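Local atomic coordinates of separin (Saccharomyces cerevisiae, PDB entry 5U1T), a protein that cleaves the Scc1 subunit of cohesin as a caspase-like cysteine protease at anaphase onset, and is held inactive by securin through most of the cell cycle. Residues M1281-E1286 against H1321-A1326; I962-P967 against L1315-F1320; L1310-L1315 against N1325-I1330. All coordinates share one frame; numbering follows the deposited sequence.

Contact 1: M1281-E1286 against H1321-A1326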
loop_
_atom_site.group_PDB
_atom_site.type_symbol
_atom_site.label_atom_id
_atom_site.label_comp_id
_atom_site.label_asym_id
_atom_site.label_seq_id
_atom_site.Cartn_x
_atom_site.Cartn_y
_atom_site.Cartn_z
ATOM N N MET A 1281 -35.525 -28.895 -58.191
ATOM C CA MET A 1281 -35.688 -28.520 -56.797
ATOM C C MET A 1281 -34.796 -29.307 -55.870
ATOM O O MET A 1281 -34.806 -29.055 -54.663
ATOM C CB MET A 1281 -37.138 -28.699 -56.366
ATOM C CG MET A 1281 -38.114 -27.827 -57.118
ATOM S SD MET A 1281 -39.755 -28.563 -57.038
ATOM C CE MET A 1281 -39.610 -29.174 -55.352
ATOM N N PHE A 1282 -34.034 -30.262 -56.402
ATOM C CA PHE A 1282 -33.196 -31.083 -55.533
ATOM C C PHE A 1282 -32.086 -30.265 -54.887
ATOM O O PHE A 1282 -31.529 -29.367 -55.517
ATOM C CB PHE A 1282 -32.568 -32.252 -56.283
ATOM C CG PHE A 1282 -33.551 -33.284 -56.757
ATOM C CD1 PHE A 1282 -34.870 -33.288 -56.304
ATOM C CD2 PHE A 1282 -33.154 -34.247 -57.668
ATOM C CE1 PHE A 1282 -35.772 -34.240 -56.774
ATOM C CE2 PHE A 1282 -34.048 -35.195 -58.136
ATOM C CZ PHE A 1282 -35.350 -35.197 -57.691
ATOM N N ILE A 1283 -31.753 -30.595 -53.643
ATOM C CA ILE A 1283 -30.592 -29.990 -52.989
ATOM C C ILE A 1283 -29.295 -30.455 -53.633
ATOM O O ILE A 1283 -29.014 -31.638 -53.661
ATOM C CB ILE A 1283 -30.522 -30.333 -51.501
ATOM C CG1 ILE A 1283 -31.731 -29.790 -50.782
ATOM C CG2 ILE A 1283 -29.273 -29.774 -50.882
ATOM C CD1 ILE A 1283 -31.884 -30.406 -49.427
ATOM N N LYS A 1284 -28.494 -29.525 -54.132
ATOM C CA LYS A 1284 -27.233 -29.896 -54.750
ATOM C C LYS A 1284 -26.087 -29.770 -53.744
ATOM O O LYS A 1284 -25.996 -28.792 -53.007
ATOM C CB LYS A 1284 -26.987 -29.046 -56.005
ATOM C CG LYS A 1284 -28.072 -29.235 -57.126
ATOM C CD LYS A 1284 -27.784 -30.403 -58.126
ATOM C CE LYS A 1284 -28.884 -30.515 -59.221
ATOM N NZ LYS A 1284 -28.452 -31.132 -60.557
ATOM N N VAL A 1285 -25.245 -30.797 -53.698
ATOM C CA VAL A 1285 -24.119 -30.881 -52.771
ATOM C C VAL A 1285 -22.885 -30.233 -53.378
ATOM O O VAL A 1285 -22.694 -30.299 -54.573
ATOM C CB VAL A 1285 -23.821 -32.356 -52.420
ATOM C CG1 VAL A 1285 -22.516 -32.488 -51.743
ATOM C CG2 VAL A 1285 -24.904 -32.924 -51.540
ATOM N N GLU A 1286 -22.060 -29.588 -52.568
ATOM C CA GLU A 1286 -20.816 -28.975 -53.051
ATOM C C GLU A 1286 -19.840 -29.975 -53.690
ATOM O O GLU A 1286 -19.820 -31.152 -53.332
ATOM C CB GLU A 1286 -20.130 -28.249 -51.895
ATOM C CG GLU A 1286 -20.607 -26.833 -51.695
ATOM C CD GLU A 1286 -19.672 -25.824 -52.342
ATOM O OE1 GLU A 1286 -18.429 -25.972 -52.197
ATOM O OE2 GLU A 1286 -20.179 -24.881 -52.992
ATOM N N HIS A 1321 -30.910 -29.827 -44.579
ATOM C CA HIS A 1321 -31.492 -28.847 -45.482
ATOM C C HIS A 1321 -32.939 -29.168 -45.903
ATOM O O HIS A 1321 -33.482 -28.504 -46.782
ATOM C CB HIS A 1321 -30.630 -28.702 -46.727
ATOM C CG HIS A 1321 -29.494 -27.749 -46.567
ATOM N ND1 HIS A 1321 -28.203 -28.166 -46.313
ATOM C CD2 HIS A 1321 -29.454 -26.401 -46.623
ATOM C CE1 HIS A 1321 -27.416 -27.110 -46.224
ATOM N NE2 HIS A 1321 -28.152 -26.027 -46.412
ATOM N N GLY A 1322 -33.559 -30.174 -45.287
ATOM C CA GLY A 1322 -34.965 -30.468 -45.532
ATOM C C GLY A 1322 -35.347 -31.662 -46.421
ATOM O O GLY A 1322 -36.528 -31.866 -46.710
ATOM N N GLU A 1323 -34.375 -32.446 -46.874
ATOM C CA GLU A 1323 -34.701 -33.614 -47.692
ATOM C C GLU A 1323 -34.642 -34.881 -46.856
ATOM O O GLU A 1323 -33.558 -35.400 -46.571
ATOM C CB GLU A 1323 -33.759 -33.742 -48.888
ATOM C CG GLU A 1323 -34.272 -34.680 -49.935
ATOM C CD GLU A 1323 -33.228 -34.973 -50.992
ATOM O OE1 GLU A 1323 -32.840 -36.156 -51.123
ATOM O OE2 GLU A 1323 -32.795 -34.015 -51.683
ATOM N N GLU A 1324 -35.810 -35.371 -46.460
ATOM C CA GLU A 1324 -35.898 -36.600 -45.695
ATOM C C GLU A 1324 -35.730 -37.838 -46.571
ATOM O O GLU A 1324 -36.245 -37.891 -47.677
ATOM C CB GLU A 1324 -37.220 -36.669 -44.965
ATOM C CG GLU A 1324 -37.354 -35.617 -43.916
ATOM C CD GLU A 1324 -38.483 -35.922 -42.953
ATOM O OE1 GLU A 1324 -39.617 -36.261 -43.418
ATOM O OE2 GLU A 1324 -38.234 -35.840 -41.727
ATOM N N ASN A 1325 -34.975 -38.809 -46.063
ATOM C CA ASN A 1325 -34.811 -40.094 -46.694
ATOM C C ASN A 1325 -34.760 -41.201 -45.653
ATOM O O ASN A 1325 -33.695 -41.521 -45.146
ATOM C CB ASN A 1325 -33.553 -40.108 -47.563
ATOM C CG ASN A 1325 -33.731 -39.319 -48.843
ATOM O OD1 ASN A 1325 -32.999 -38.377 -49.122
ATOM N ND2 ASN A 1325 -34.730 -39.698 -49.628
ATOM N N ALA A 1326 -35.915 -41.783 -45.337
ATOM C CA ALA A 1326 -35.965 -42.966 -44.484
ATOM C C ALA A 1326 -34.960 -44.028 -44.944
ATOM O O ALA A 1326 -35.002 -44.457 -46.101
ATOM C CB ALA A 1326 -37.356 -43.534 -44.479
#

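Contact 2: I962-P967 against L1315-F1320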
loop_
_atom_site.group_PDB
_atom_site.type_symbol
_atom_site.label_atom_id
_atom_site.label_comp_id
_atom_site.label_asym_id
_atom_site.label_seq_id
_atom_site.Cartn_x
_atom_site.Cartn_y
_atom_site.Cartn_z
ATOM N N ILE A 962 -19.087 -27.200 -44.043
ATOM C CA ILE A 962 -19.411 -25.906 -44.595
ATOM C C ILE A 962 -18.376 -25.570 -45.643
ATOM O O ILE A 962 -17.236 -25.882 -45.477
ATOM C CB ILE A 962 -19.452 -24.859 -43.471
ATOM C CG1 ILE A 962 -19.679 -23.468 -43.993
ATOM C CG2 ILE A 962 -18.193 -24.881 -42.661
ATOM C CD1 ILE A 962 -20.535 -22.657 -43.070
ATOM N N PRO A 963 -18.753 -24.928 -46.729
ATOM C CA PRO A 963 -19.996 -25.155 -47.441
ATOM C C PRO A 963 -20.183 -26.570 -47.886
ATOM O O PRO A 963 -19.302 -27.204 -48.404
ATOM C CB PRO A 963 -19.815 -24.295 -48.665
ATOM C CG PRO A 963 -18.371 -24.383 -48.936
ATOM C CD PRO A 963 -17.671 -24.569 -47.638
ATOM N N SER A 964 -21.378 -27.056 -47.690
ATOM C CA SER A 964 -21.694 -28.402 -48.046
ATOM C C SER A 964 -22.765 -28.427 -49.120
ATOM O O SER A 964 -22.797 -29.312 -49.934
ATOM C CB SER A 964 -22.163 -29.127 -46.802
ATOM O OG SER A 964 -23.245 -28.424 -46.252
ATOM N N SER A 965 -23.622 -27.427 -49.117
ATOM C CA SER A 965 -24.704 -27.325 -50.047
ATOM C C SER A 965 -24.598 -26.032 -50.834
ATOM O O SER A 965 -24.181 -25.024 -50.328
ATOM C CB SER A 965 -26.023 -27.429 -49.302
ATOM O OG SER A 965 -27.143 -27.294 -50.136
ATOM N N LEU A 966 -24.997 -26.084 -52.088
ATOM C CA LEU A 966 -25.122 -24.907 -52.916
ATOM C C LEU A 966 -26.427 -24.205 -52.672
ATOM O O LEU A 966 -27.465 -24.820 -52.628
ATOM C CB LEU A 966 -25.050 -25.302 -54.379
ATOM C CG LEU A 966 -23.662 -25.497 -54.954
ATOM C CD1 LEU A 966 -23.727 -26.213 -56.279
ATOM C CD2 LEU A 966 -23.034 -24.139 -55.135
ATOM N N PRO A 967 -26.382 -22.900 -52.552
ATOM C CA PRO A 967 -27.588 -22.133 -52.293
ATOM C C PRO A 967 -28.397 -21.888 -53.538
ATOM O O PRO A 967 -28.005 -22.275 -54.616
ATOM C CB PRO A 967 -27.040 -20.822 -51.792
ATOM C CG PRO A 967 -25.762 -20.679 -52.505
ATOM C CD PRO A 967 -25.197 -22.045 -52.634
ATOM N N LEU A 1315 -26.203 -37.935 -47.024
ATOM C CA LEU A 1315 -27.571 -38.022 -46.548
ATOM C C LEU A 1315 -27.843 -36.966 -45.477
ATOM O O LEU A 1315 -28.897 -36.332 -45.468
ATOM C CB LEU A 1315 -27.861 -39.414 -45.995
ATOM C CG LEU A 1315 -27.774 -40.582 -46.968
ATOM C CD1 LEU A 1315 -28.293 -41.853 -46.338
ATOM C CD2 LEU A 1315 -28.529 -40.264 -48.227
ATOM N N ASP A 1316 -26.879 -36.767 -44.582
ATOM C CA ASP A 1316 -27.024 -35.763 -43.547
ATOM C C ASP A 1316 -27.130 -34.366 -44.161
ATOM O O ASP A 1316 -27.993 -33.602 -43.770
ATOM C CB ASP A 1316 -25.874 -35.832 -42.550
ATOM C CG ASP A 1316 -26.108 -36.846 -41.452
ATOM O OD1 ASP A 1316 -27.221 -37.390 -41.346
ATOM O OD2 ASP A 1316 -25.175 -37.093 -40.669
ATOM N N ILE A 1317 -26.282 -34.031 -45.127
ATOM C CA ILE A 1317 -26.380 -32.725 -45.775
ATOM C C ILE A 1317 -27.782 -32.495 -46.323
ATOM O O ILE A 1317 -28.378 -31.438 -46.106
ATOM C CB ILE A 1317 -25.393 -32.559 -46.940
ATOM C CG1 ILE A 1317 -23.939 -32.747 -46.474
ATOM C CG2 ILE A 1317 -25.606 -31.200 -47.622
ATOM C CD1 ILE A 1317 -22.882 -32.454 -47.550
ATOM N N LEU A 1318 -28.322 -33.485 -47.016
ATOM C CA LEU A 1318 -29.657 -33.354 -47.568
ATOM C C LEU A 1318 -30.708 -33.293 -46.473
ATOM O O LEU A 1318 -31.669 -32.543 -46.586
ATOM C CB LEU A 1318 -29.948 -34.512 -48.518
ATOM C CG LEU A 1318 -28.871 -34.691 -49.580
ATOM C CD1 LEU A 1318 -29.134 -35.955 -50.389
ATOM C CD2 LEU A 1318 -28.806 -33.459 -50.467
ATOM N N LEU A 1319 -30.529 -34.077 -45.417
ATOM C CA LEU A 1319 -31.491 -34.100 -44.311
ATOM C C LEU A 1319 -31.647 -32.745 -43.598
ATOM O O LEU A 1319 -32.778 -32.295 -43.365
ATOM C CB LEU A 1319 -31.104 -35.171 -43.284
ATOM C CG LEU A 1319 -31.931 -35.182 -41.995
ATOM C CD1 LEU A 1319 -33.406 -35.248 -42.338
ATOM C CD2 LEU A 1319 -31.536 -36.326 -41.063
ATOM N N PHE A 1320 -30.530 -32.098 -43.254
ATOM C CA PHE A 1320 -30.594 -30.885 -42.437
ATOM C C PHE A 1320 -31.136 -29.753 -43.275
ATOM O O PHE A 1320 -31.792 -28.855 -42.763
ATOM C CB PHE A 1320 -29.227 -30.535 -41.853
ATOM C CG PHE A 1320 -28.622 -31.646 -41.046
ATOM C CD1 PHE A 1320 -29.419 -32.431 -40.229
ATOM C CD2 PHE A 1320 -27.267 -31.931 -41.128
ATOM C CE1 PHE A 1320 -28.880 -33.469 -39.495
ATOM C CE2 PHE A 1320 -26.721 -32.969 -40.394
ATOM C CZ PHE A 1320 -27.533 -33.745 -39.583
#

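Contact 3: L1310-L1315 against N1325-I1330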
loop_
_atom_site.group_PDB
_atom_site.type_symbol
_atom_site.label_atom_id
_atom_site.label_comp_id
_atom_site.label_asym_id
_atom_site.label_seq_id
_atom_site.Cartn_x
_atom_site.Cartn_y
_atom_site.Cartn_z
ATOM N N LEU A 1310 -19.251 -41.867 -45.912
ATOM C CA LEU A 1310 -19.485 -40.788 -46.867
ATOM C C LEU A 1310 -20.950 -40.649 -47.217
ATOM O O LEU A 1310 -21.431 -39.537 -47.390
ATOM C CB LEU A 1310 -18.702 -40.993 -48.145
ATOM C CG LEU A 1310 -17.338 -40.345 -48.196
ATOM C CD1 LEU A 1310 -16.937 -40.157 -49.635
ATOM C CD2 LEU A 1310 -17.358 -39.021 -47.482
ATOM N N ILE A 1311 -21.646 -41.778 -47.337
ATOM C CA ILE A 1311 -23.071 -41.765 -47.676
ATOM C C ILE A 1311 -23.811 -41.027 -46.568
ATOM O O ILE A 1311 -24.559 -40.084 -46.819
ATOM C CB ILE A 1311 -23.669 -43.199 -47.842
ATOM C CG1 ILE A 1311 -22.767 -44.100 -48.688
ATOM C CG2 ILE A 1311 -25.046 -43.150 -48.417
ATOM C CD1 ILE A 1311 -22.938 -43.972 -50.107
ATOM N N TYR A 1312 -23.562 -41.460 -45.338
ATOM C CA TYR A 1312 -24.150 -40.853 -44.157
ATOM C C TYR A 1312 -23.969 -39.348 -44.136
ATOM O O TYR A 1312 -24.892 -38.592 -43.805
ATOM C CB TYR A 1312 -23.532 -41.448 -42.906
ATOM C CG TYR A 1312 -23.926 -42.875 -42.673
ATOM C CD1 TYR A 1312 -24.980 -43.450 -43.377
ATOM C CD2 TYR A 1312 -23.240 -43.655 -41.738
ATOM C CE1 TYR A 1312 -25.342 -44.759 -43.160
ATOM C CE2 TYR A 1312 -23.591 -44.978 -41.506
ATOM C CZ TYR A 1312 -24.642 -45.526 -42.215
ATOM O OH TYR A 1312 -24.991 -46.849 -41.976
ATOM N N PHE A 1313 -22.764 -38.932 -44.493
ATOM C CA PHE A 1313 -22.427 -37.535 -44.542
ATOM C C PHE A 1313 -23.309 -36.814 -45.551
ATOM O O PHE A 1313 -23.894 -35.770 -45.244
ATOM C CB PHE A 1313 -20.944 -37.359 -44.880
ATOM C CG PHE A 1313 -20.513 -35.934 -44.923
ATOM C CD1 PHE A 1313 -20.646 -35.128 -43.793
ATOM C CD2 PHE A 1313 -19.991 -35.391 -46.078
ATOM C CE1 PHE A 1313 -20.262 -33.794 -43.818
ATOM C CE2 PHE A 1313 -19.598 -34.064 -46.119
ATOM C CZ PHE A 1313 -19.740 -33.257 -44.985
ATOM N N VAL A 1314 -23.419 -37.388 -46.752
ATOM C CA VAL A 1314 -24.199 -36.766 -47.807
ATOM C C VAL A 1314 -25.707 -36.789 -47.475
ATOM O O VAL A 1314 -26.399 -35.773 -47.608
ATOM C CB VAL A 1314 -23.920 -37.441 -49.167
ATOM C CG1 VAL A 1314 -24.666 -36.729 -50.274
ATOM C CG2 VAL A 1314 -22.424 -37.400 -49.449
ATOM N N LEU A 1315 -26.203 -37.935 -47.024
ATOM C CA LEU A 1315 -27.571 -38.022 -46.548
ATOM C C LEU A 1315 -27.843 -36.966 -45.477
ATOM O O LEU A 1315 -28.897 -36.332 -45.468
ATOM C CB LEU A 1315 -27.861 -39.414 -45.995
ATOM C CG LEU A 1315 -27.774 -40.582 -46.968
ATOM C CD1 LEU A 1315 -28.293 -41.853 -46.338
ATOM C CD2 LEU A 1315 -28.529 -40.264 -48.227
ATOM N N ASN A 1325 -34.975 -38.809 -46.063
ATOM C CA ASN A 1325 -34.811 -40.094 -46.694
ATOM C C ASN A 1325 -34.760 -41.201 -45.653
ATOM O O ASN A 1325 -33.695 -41.521 -45.146
ATOM C CB ASN A 1325 -33.553 -40.108 -47.563
ATOM C CG ASN A 1325 -33.731 -39.319 -48.843
ATOM O OD1 ASN A 1325 -32.999 -38.377 -49.122
ATOM N ND2 ASN A 1325 -34.730 -39.698 -49.628
ATOM N N ALA A 1326 -35.915 -41.783 -45.337
ATOM C CA ALA A 1326 -35.965 -42.966 -44.484
ATOM C C ALA A 1326 -34.960 -44.028 -44.944
ATOM O O ALA A 1326 -35.002 -44.457 -46.101
ATOM C CB ALA A 1326 -37.356 -43.534 -44.479
ATOM N N TYR A 1327 -34.054 -44.430 -44.048
ATOM C CA TYR A 1327 -33.027 -45.427 -44.359
ATOM C C TYR A 1327 -33.713 -46.752 -44.660
ATOM O O TYR A 1327 -33.196 -47.617 -45.362
ATOM C CB TYR A 1327 -32.029 -45.585 -43.205
ATOM C CG TYR A 1327 -31.022 -44.456 -43.065
ATOM C CD1 TYR A 1327 -31.214 -43.239 -43.707
ATOM C CD2 TYR A 1327 -29.864 -44.622 -42.310
ATOM C CE1 TYR A 1327 -30.298 -42.213 -43.593
ATOM C CE2 TYR A 1327 -28.919 -43.586 -42.197
ATOM C CZ TYR A 1327 -29.155 -42.383 -42.833
ATOM O OH TYR A 1327 -28.256 -41.346 -42.724
ATOM N N ASP A 1328 -34.900 -46.870 -44.100
ATOM C CA ASP A 1328 -35.871 -47.899 -44.385
ATOM C C ASP A 1328 -36.107 -48.179 -45.864
ATOM O O ASP A 1328 -36.423 -49.304 -46.266
ATOM C CB ASP A 1328 -37.185 -47.472 -43.746
ATOM C CG ASP A 1328 -37.867 -48.599 -43.081
ATOM O OD1 ASP A 1328 -37.794 -49.699 -43.658
ATOM O OD2 ASP A 1328 -38.450 -48.412 -41.981
ATOM N N GLU A 1329 -35.992 -47.140 -46.677
ATOM C CA GLU A 1329 -36.361 -47.255 -48.070
ATOM C C GLU A 1329 -35.334 -46.648 -48.999
ATOM O O GLU A 1329 -35.640 -46.366 -50.145
ATOM C CB GLU A 1329 -37.728 -46.604 -48.326
ATOM C CG GLU A 1329 -38.176 -45.581 -47.310
ATOM C CD GLU A 1329 -39.484 -44.915 -47.693
ATOM O OE1 GLU A 1329 -39.894 -45.029 -48.876
ATOM O OE2 GLU A 1329 -40.118 -44.278 -46.818
ATOM N N ILE A 1330 -34.117 -46.430 -48.515
ATOM C CA ILE A 1330 -33.029 -46.126 -49.423
ATOM C C ILE A 1330 -32.526 -47.460 -49.960
ATOM O O ILE A 1330 -32.430 -48.432 -49.208
ATOM C CB ILE A 1330 -31.884 -45.357 -48.732
ATOM C CG1 ILE A 1330 -32.377 -43.993 -48.226
ATOM C CG2 ILE A 1330 -30.672 -45.217 -49.665
ATOM C CD1 ILE A 1330 -31.478 -43.360 -47.190
#

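Contact 1: M1281-E1286 against H1321-A1326
I1283 carries nearly all of the apolar contact between the two loops, pushing its CD1 methyl against the root of H1321 and the first side-chain carbon of E1323. CD1 of I1283 lies 3.4 Å from CB of H1321 and 3.9 Å from CB of E1323, so one methyl meets the aliphatic bases of two polar residues. It gets there because CG1 stands opposite the carbonyl carbon of I1283 (chi1 -62°) and the chain then runs on extended to CD1. The beta-branch leaves CG2 for a different neighbour, S965, while the same side chain also rests on L1318. An isoleucine suits a place where two sides must be filled.

The polar groups turn to partners outside the two loops. E1323 sets CG anti to its own N (chi1 -164°) and stays extended, which carries its carboxylate past the isoleucine to R1273. One guanidinium nitrogen of R1273, NH2, makes a salt bridge with OE2 of E1323 and a hydrogen bond with the carbonyl O of I1283, thereby tying both loops to helix 1271-1275. A buried glutamate is thus given a counter-charge. The imidazole of H1321 bends back on its own helix, where ND1 bonds to the carbonyl O of I1317.

Backbone bonds fix the corner that presents these side chains. N of E1323 reaches O of L1318, and N of G1322 reaches O of L1319. G1322 has a positive phi of 104°, at which a side chain would press on the preceding carbonyl O, hence the suitability of glycine. This is a Schellman motif with G1322 at C', closing helix 1303-1320 within the C50 peptidase family region.

Contact 2: I962-P967 against L1315-F1320
S964 and S965 lie against the I1317 side chain in a loop-on-helix packing, the loop being the one that leaves strand 960-962, an outlying strand of the mixed sheet, and the helix being 1303-1320. The closest approach is CB of S964 to CD1 of I1317, at 3.5 Å. The other branch of the isoleucine, CG2, lies 3.9 Å from OG of S964 and 4.1 Å from CB of S965. With CG1 beside the backbone N and CG2 anti to it (chi1 -58°), I1317 spreads over two successive loop residues. Serines suit this face because their small side chains let the main chain come near the helix, the CA atoms of S964 and I1317 being 6.8 Å apart. Cutting I1317 back to an alanine is likely to leave S964 CB without its methyl partner and open a gap beside both serines.

The next shell sets the loop in position. A cis peptide bond precedes P963, whose carbonyl O accepts a hydrogen bond from NE1 of W1288. S964 and L966 pair by backbone hydrogen bonds with E1286 and K1284, so the loop is held along the neighbouring segment while its serines face the helix. On the helix, the carboxylate of D1316, one residue before the isoleucine, is hydrogen-bonded through OD2 to OG of S958.

Contact 3: L1310-L1315 against N1325-I1330
Y1327 reaches back from the loop to the helix that precedes it and lays its ring beside L1315 and Y1312. With CG anti to the carbonyl carbon and beside the backbone N (chi1 -75°), the ring extends toward the helix, while O of N1325 lies in plane at its edge. The delta methyl CD1 of L1315 approaches the ring obliquely, 3.4 Å from CE1 of Y1327, with CZ and OH of the tyrosine also near. The hydroxyl oxygen of Y1327 passes 3.8 Å from CB of L1315, so the leucine is met along its length.

Y1312, one turn earlier on the helix, is the second aromatic. Its plane is turned only 11° from that of Y1327, but the two planes lie at different levels and the rings are slid so far, with centroids separated by 5.9 Å, that they barely overlap. Contact is made at one corner of each, CE1 of Y1312 and CE2 of Y1327, 3.9 Å apart.

I1330 supplies the buried side of the contact. Its extended CG1 branch and the equally extended leucine reach toward each other tip to tip, CD1 of L1315 to CD1 of I1330 being 3.6 Å. I1330 also touches P1271 and L1335, linking the spot to helices 1271-1275 and 1332-1347. A backbone hydrogen bond from N of E1329 to O of A1326 closes a turn around Y1327, consistent with Y1327 and I1330 both pointing at the helix.

Leucine and isoleucine suit the inner side, whereas tyrosine suits the outer side, near solvent, where a ring can cover apolar carbon and still hold a hydroxyl. Between these two segments the contact rests on shape and apolar covering.

How the contacts relate
All three contacts gather about helix 1303-1320 and the loop after it, away from the probable catalytic cysteine. Contact 2 is the buried one, where small serines let a chain from far earlier in the sequence approach the helix. Contacts 1 and 3 are partly buried and share N1325 and A1326, but contact 1 lies at the helix end and contact 3 farther back along its side. Contacts 1 and 2 touch directly, CE1 of H1321 packing on CB of S965 at 3.4 Å. Their chemistry differs accordingly: aliphatic packing beside a glutamate whose charge is met from outside in contact 1, methyl-on-serine packing in contact 2, and two tyrosines with a leucine-isoleucine methyl contact in contact 3.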